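Long-range contact in AB hydrolase-1 domain-containing protein (PDB 4Q34), which is a putative esterase of the alpha/beta hydrolase family, probably cleaving ester bonds in a substrate not yet identified: residues G26-Y38 / Y84-T98. Sequence-based numbering, arbitrary orientation. Where two conformers were deposited one is given.
Sequences GHTFHGDHAYVFY and YLVDQPRRGNAGRGT
The carboxylate of Asp32 plugs a pocket formed by Arg90, Gly97 and Thr98, with two donors on each oxygen. Arg90, extended from CG to NE, grips it side-on: NE reaches OD1 of Asp32 at 2.9 Å and NH2 reaches OD2, the carboxylate and guanidinium planes 55° apart. From the opposite face of the carboxylate, Thr98 gives its backbone N to OD1 and its hydroxyl to OD2. Gly97 CA lies 3.3 Å from Asp32 OD1, and glycine suits this place because a CB would crowd Arg90 CG, part of the side chain that grips the carboxylate. An asparagine in place of Asp32 would probably lose the charge pairing with Arg90 and turn an NH2 toward one pair of donors.

Farther along, the Arg96 guanidinium lies flat on the Phe29 ring, centres 4.1 Å apart, while its NE donates to His30 O; long and flat, arginine can do both. Phe29 CG stands anti to the backbone N (chi1 -175°), which swings the ring under that cation, and Glu109 of the second subunit pairs with Arg96 NH2.

Where strands 34-38 and 84-87 run antiparallel, Tyr35 pairs with Asp87 and Phe37 with Leu85 through backbone bonds. Asn93 CB sits over the Tyr35 ring, 4.0 Å from its centroid, and small Ala94 fits against Tyr35 CB. On the other sheet face Tyr38 CB presses on the Tyr84 ring, 3.6 Å from its centroid, while Val36 CG1 meets that ring's edge. The pairing joins the antiparallel N-terminal strands to the parallel strands of the central sheet, as is characteristic of the alpha/beta hydrolase fold.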
loop_
_atom_site.group_PDB
_atom_site.type_symbol
_atom_site.label_atom_id
_atom_site.label_comp_id
_atom_site.label_asym_id
_atom_site.label_seq_id
_atom_site.Cartn_x
_atom_site.Cartn_y
_atom_site.Cartn_z
ATOM N N GLY A 26 19.568 19.010 14.200
ATOM C CA GLY A 26 19.523 17.649 14.738
ATOM C C GLY A 26 18.162 16.968 14.600
ATOM O O GLY A 26 17.946 15.889 15.134
ATOM N N HIS A 27 17.264 17.572 13.838
ATOM C CA HIS A 27 15.939 16.984 13.634
ATOM C C HIS A 27 16.048 15.903 12.559
ATOM O O HIS A 27 16.873 16.007 11.649
ATOM C CB HIS A 27 14.930 18.070 13.258
ATOM C CG HIS A 27 14.602 18.993 14.393
ATOM N ND1 HIS A 27 14.236 20.311 14.206
ATOM C CD2 HIS A 27 14.625 18.794 15.733
ATOM C CE1 HIS A 27 14.030 20.878 15.383
ATOM N NE2 HIS A 27 14.244 19.974 16.325
ATOM N N THR A 28 15.205 14.880 12.651
ATOM C CA THR A 28 15.323 13.725 11.749
ATOM C C THR A 28 14.298 13.674 10.647
ATOM O O THR A 28 13.176 14.184 10.776
ATOM C CB THR A 28 15.238 12.398 12.543
ATOM O OG1 THR A 28 14.006 12.344 13.298
ATOM C CG2 THR A 28 16.420 12.323 13.475
ATOM N N PHE A 29 14.671 13.019 9.562
ATOM C CA PHE A 29 13.701 12.616 8.577
ATOM C C PHE A 29 13.969 11.195 8.137
ATOM O O PHE A 29 14.968 10.909 7.477
ATOM C CB PHE A 29 13.704 13.579 7.378
ATOM C CG PHE A 29 12.630 13.277 6.394
ATOM C CD1 PHE A 29 12.863 12.339 5.404
ATOM C CD2 PHE A 29 11.368 13.869 6.506
ATOM C CE1 PHE A 29 11.906 12.035 4.495
ATOM C CE2 PHE A 29 10.363 13.513 5.578
ATOM C CZ PHE A 29 10.663 12.626 4.581
ATOM N N HIS A 30 13.074 10.304 8.524
ATOM C CA HIS A 30 13.139 8.908 8.162
ATOM C C HIS A 30 12.434 8.627 6.844
ATOM O O HIS A 30 11.204 8.669 6.773
ATOM C CB HIS A 30 12.474 8.058 9.233
ATOM C CG HIS A 30 13.181 8.059 10.544
ATOM N ND1 HIS A 30 13.253 9.175 11.343
ATOM C CD2 HIS A 30 13.844 7.076 11.205
ATOM C CE1 HIS A 30 13.945 8.889 12.439
ATOM N NE2 HIS A 30 14.329 7.624 12.372
ATOM N N GLY A 31 13.212 8.289 5.826
ATOM C CA GLY A 31 12.673 7.977 4.487
ATOM C C GLY A 31 13.434 6.904 3.746
ATOM O O GLY A 31 14.434 6.369 4.225
ATOM N N ASP A 32 12.995 6.617 2.531
ATOM C CA ASP A 32 13.656 5.652 1.648
ATOM C C ASP A 32 13.603 4.146 2.078
ATOM O O ASP A 32 14.318 3.317 1.537
ATOM C CB ASP A 32 15.097 6.096 1.302
ATOM C CG ASP A 32 15.135 7.235 0.259
ATOM O OD1 ASP A 32 14.067 7.614 -0.313
ATOM O OD2 ASP A 32 16.260 7.755 0.030
ATOM N N HIS A 33 12.725 3.821 3.023
ATOM C CA HIS A 33 12.437 2.435 3.419
ATOM C C HIS A 33 11.543 1.828 2.363
ATOM O O HIS A 33 10.911 2.537 1.547
ATOM C CB HIS A 33 11.703 2.421 4.761
ATOM C CG HIS A 33 10.564 3.395 4.795
ATOM N ND1 HIS A 33 10.752 4.727 5.092
ATOM C CD2 HIS A 33 9.252 3.269 4.454
ATOM C CE1 HIS A 33 9.599 5.367 4.973
ATOM N NE2 HIS A 33 8.676 4.503 4.593
ATOM N N ALA A 34 11.429 0.511 2.390
ATOM C CA ALA A 34 10.363 -0.186 1.668
ATOM C C ALA A 34 9.237 -0.434 2.656
ATOM O O ALA A 34 9.480 -0.467 3.892
ATOM C CB ALA A 34 10.870 -1.521 1.123
ATOM N N TYR A 35 8.035 -0.683 2.120
ATOM C CA TYR A 35 6.908 -1.134 2.900
ATOM C C TYR A 35 6.642 -2.593 2.545
ATOM O O TYR A 35 6.712 -2.959 1.386
ATOM C CB TYR A 35 5.657 -0.312 2.641
ATOM C CG TYR A 35 4.371 -0.963 3.133
ATOM C CD1 TYR A 35 3.651 -1.782 2.304
ATOM C CD2 TYR A 35 3.881 -0.732 4.405
ATOM C CE1 TYR A 35 2.456 -2.369 2.717
ATOM C CE2 TYR A 35 2.690 -1.314 4.846
ATOM C CZ TYR A 35 1.971 -2.130 3.984
ATOM O OH TYR A 35 0.798 -2.731 4.381
ATOM N N VAL A 36 6.376 -3.410 3.552
ATOM C CA VAL A 36 6.191 -4.846 3.363
ATOM C C VAL A 36 4.902 -5.321 4.036
ATOM O O VAL A 36 4.635 -4.993 5.187
ATOM C CB VAL A 36 7.386 -5.605 3.998
ATOM C CG1 VAL A 36 7.224 -7.113 3.795
ATOM C CG2 VAL A 36 8.682 -5.077 3.430
ATOM N N PHE A 37 4.107 -6.116 3.324
ATOM C CA PHE A 37 2.986 -6.818 3.950
ATOM C C PHE A 37 3.273 -8.299 3.777
ATOM O O PHE A 37 3.640 -8.727 2.680
ATOM C CB PHE A 37 1.666 -6.452 3.267
ATOM C CG PHE A 37 0.484 -7.182 3.827
ATOM C CD1 PHE A 37 -0.169 -6.748 4.963
ATOM C CD2 PHE A 37 -0.008 -8.311 3.172
ATOM C CE1 PHE A 37 -1.279 -7.446 5.475
ATOM C CE2 PHE A 37 -1.117 -8.997 3.673
ATOM C CZ PHE A 37 -1.755 -8.560 4.812
ATOM N N TYR A 38 3.103 -9.092 4.836
ATOM C CA TYR A 38 3.472 -10.485 4.776
ATOM C C TYR A 38 2.385 -11.363 5.358
ATOM O O TYR A 38 1.619 -10.958 6.233
ATOM C CB TYR A 38 4.816 -10.759 5.488
ATOM C CG TYR A 38 4.675 -10.757 7.003
ATOM C CD1 TYR A 38 4.735 -9.564 7.725
ATOM C CD2 TYR A 38 4.399 -11.935 7.701
ATOM C CE1 TYR A 38 4.560 -9.546 9.100
ATOM C CE2 TYR A 38 4.226 -11.921 9.069
ATOM C CZ TYR A 38 4.295 -10.728 9.760
ATOM O OH TYR A 38 4.131 -10.744 11.132
ATOM N N TYR A 84 5.876 -12.356 1.114
ATOM C CA TYR A 84 6.202 -10.991 1.442
ATOM C C TYR A 84 5.992 -10.144 0.208
ATOM O O TYR A 84 6.676 -10.311 -0.791
ATOM C CB TYR A 84 7.662 -10.875 1.923
ATOM C CG TYR A 84 7.890 -11.488 3.251
ATOM C CD1 TYR A 84 7.916 -12.855 3.400
ATOM C CD2 TYR A 84 8.043 -10.681 4.393
ATOM C CE1 TYR A 84 8.089 -13.431 4.667
ATOM C CE2 TYR A 84 8.230 -11.247 5.644
ATOM C CZ TYR A 84 8.233 -12.605 5.775
ATOM O OH TYR A 84 8.416 -13.129 7.030
ATOM N N LEU A 85 5.007 -9.262 0.253
ATOM C CA LEU A 85 4.738 -8.331 -0.854
ATOM C C LEU A 85 5.359 -6.983 -0.490
ATOM O O LEU A 85 5.153 -6.493 0.626
ATOM C CB LEU A 85 3.219 -8.156 -1.071
ATOM C CG LEU A 85 2.382 -9.245 -1.792
ATOM C CD1 LEU A 85 1.223 -8.634 -2.551
ATOM C CD2 LEU A 85 3.193 -10.108 -2.752
ATOM N N VAL A 86 6.042 -6.335 -1.442
ATOM C CA VAL A 86 6.807 -5.152 -1.114
ATOM C C VAL A 86 6.396 -3.985 -2.015
ATOM O O VAL A 86 6.142 -4.189 -3.221
ATOM C CB VAL A 86 8.336 -5.448 -1.268
ATOM C CG1 VAL A 86 9.154 -4.215 -0.893
ATOM C CG2 VAL A 86 8.752 -6.694 -0.443
ATOM N N ASP A 87 6.341 -2.778 -1.429
ATOM C CA ASP A 87 6.419 -1.524 -2.155
ATOM C C ASP A 87 7.833 -0.968 -1.881
ATOM O O ASP A 87 8.216 -0.692 -0.734
ATOM C CB ASP A 87 5.407 -0.542 -1.679
ATOM C CG ASP A 87 3.984 -1.051 -1.815
ATOM O OD1 ASP A 87 3.608 -1.732 -2.796
ATOM O OD2 ASP A 87 3.179 -0.698 -0.909
ATOM N N GLN A 88 8.625 -0.895 -2.940
ATOM C CA GLN A 88 9.999 -0.520 -2.849
ATOM C C GLN A 88 10.077 0.938 -2.445
ATOM O O GLN A 88 9.089 1.651 -2.528
ATOM C CB GLN A 88 10.729 -0.791 -4.176
ATOM C CG GLN A 88 10.568 0.318 -5.205
ATOM C CD GLN A 88 11.060 0.014 -6.595
ATOM O OE1 GLN A 88 11.623 -1.052 -6.896
ATOM N NE2 GLN A 88 10.845 0.999 -7.491
ATOM N N PRO A 89 11.251 1.373 -1.947
ATOM C CA PRO A 89 11.484 2.800 -1.615
ATOM C C PRO A 89 10.917 3.739 -2.671
ATOM O O PRO A 89 11.088 3.519 -3.871
ATOM C CB PRO A 89 13.003 2.886 -1.564
ATOM C CG PRO A 89 13.413 1.539 -1.100
ATOM C CD PRO A 89 12.522 0.648 -1.951
ATOM N N ARG A 90 10.280 4.799 -2.181
ATOM C CA ARG A 90 9.725 5.897 -2.994
ATOM C C ARG A 90 8.497 5.529 -3.817
ATOM O O ARG A 90 8.140 6.258 -4.711
ATOM C CB ARG A 90 10.802 6.492 -3.908
ATOM C CG ARG A 90 12.053 6.863 -3.148
ATOM C CD ARG A 90 13.224 7.232 -4.061
ATOM N NE ARG A 90 14.371 7.621 -3.244
ATOM C CZ ARG A 90 15.608 7.846 -3.704
ATOM N NH1 ARG A 90 15.884 7.722 -5.007
ATOM N NH2 ARG A 90 16.568 8.229 -2.854
ATOM N N ARG A 91 7.875 4.393 -3.517
ATOM C CA ARG A 91 6.747 3.889 -4.283
ATOM C C ARG A 91 5.554 3.548 -3.377
ATOM O O ARG A 91 5.678 2.804 -2.367
ATOM C CB ARG A 91 7.164 2.661 -5.067
ATOM C CG ARG A 91 6.203 2.265 -6.164
ATOM C CD ARG A 91 6.189 3.229 -7.355
ATOM N NE ARG A 91 7.462 3.334 -8.069
ATOM C CZ ARG A 91 7.996 2.420 -8.888
ATOM N NH1 ARG A 91 7.429 1.217 -9.100
ATOM N NH2 ARG A 91 9.156 2.688 -9.475
ATOM N N GLY A 92 4.379 4.028 -3.740
ATOM C CA GLY A 92 3.132 3.631 -3.047
ATOM C C GLY A 92 3.167 3.937 -1.556
ATOM O O GLY A 92 3.462 5.047 -1.193
ATOM N N ASN A 93 2.897 2.919 -0.716
ATOM C CA ASN A 93 2.927 3.085 0.740
ATOM C C ASN A 93 4.313 3.468 1.281
ATOM O O ASN A 93 4.438 3.948 2.416
ATOM C CB ASN A 93 2.490 1.792 1.398
ATOM C CG ASN A 93 1.000 1.499 1.218
ATOM O OD1 ASN A 93 0.210 2.356 0.859
ATOM N ND2 ASN A 93 0.615 0.261 1.527
ATOM N N ALA A 94 5.344 3.233 0.466
ATOM C CA ALA A 94 6.714 3.677 0.797
ATOM C C ALA A 94 7.024 5.009 0.149
ATOM O O ALA A 94 8.158 5.261 -0.202
ATOM C CB ALA A 94 7.722 2.626 0.380
ATOM N N GLY A 95 6.009 5.851 -0.007
ATOM C CA GLY A 95 6.162 7.161 -0.667
ATOM C C GLY A 95 6.995 8.186 0.038
ATOM O O GLY A 95 7.327 9.194 -0.554
ATOM N N ARG A 96 7.342 7.950 1.298
ATOM C CA ARG A 96 8.151 8.881 2.100
ATOM C C ARG A 96 9.617 8.739 1.689
ATOM O O ARG A 96 10.414 8.089 2.377
ATOM C CB ARG A 96 7.962 8.614 3.599
ATOM C CG ARG A 96 8.645 9.639 4.507
ATOM C CD ARG A 96 8.211 9.374 5.902
ATOM N NE ARG A 96 8.762 10.308 6.918
ATOM C CZ ARG A 96 8.232 11.474 7.287
ATOM N NH1 ARG A 96 7.170 11.988 6.692
ATOM N NH2 ARG A 96 8.803 12.179 8.271
ATOM N N GLY A 97 9.954 9.341 0.547
ATOM C CA GLY A 97 11.338 9.384 0.057
ATOM C C GLY A 97 12.077 10.541 0.675
ATOM O O GLY A 97 11.486 11.365 1.352
ATOM N N THR A 98 13.385 10.606 0.413
ATOM C CA THR A 98 14.259 11.618 0.965
ATOM C C THR A 98 14.484 12.792 0.009
ATOM O O THR A 98 15.195 13.752 0.367
ATOM C CB THR A 98 15.617 10.996 1.310
ATOM O OG1 THR A 98 16.165 10.409 0.119
ATOM C CG2 THR A 98 15.435 9.926 2.439
HETATM O O HOH W 1 6.230 5.857 3.403
HETATM O O HOH W 2 10.723 5.232 0.860
#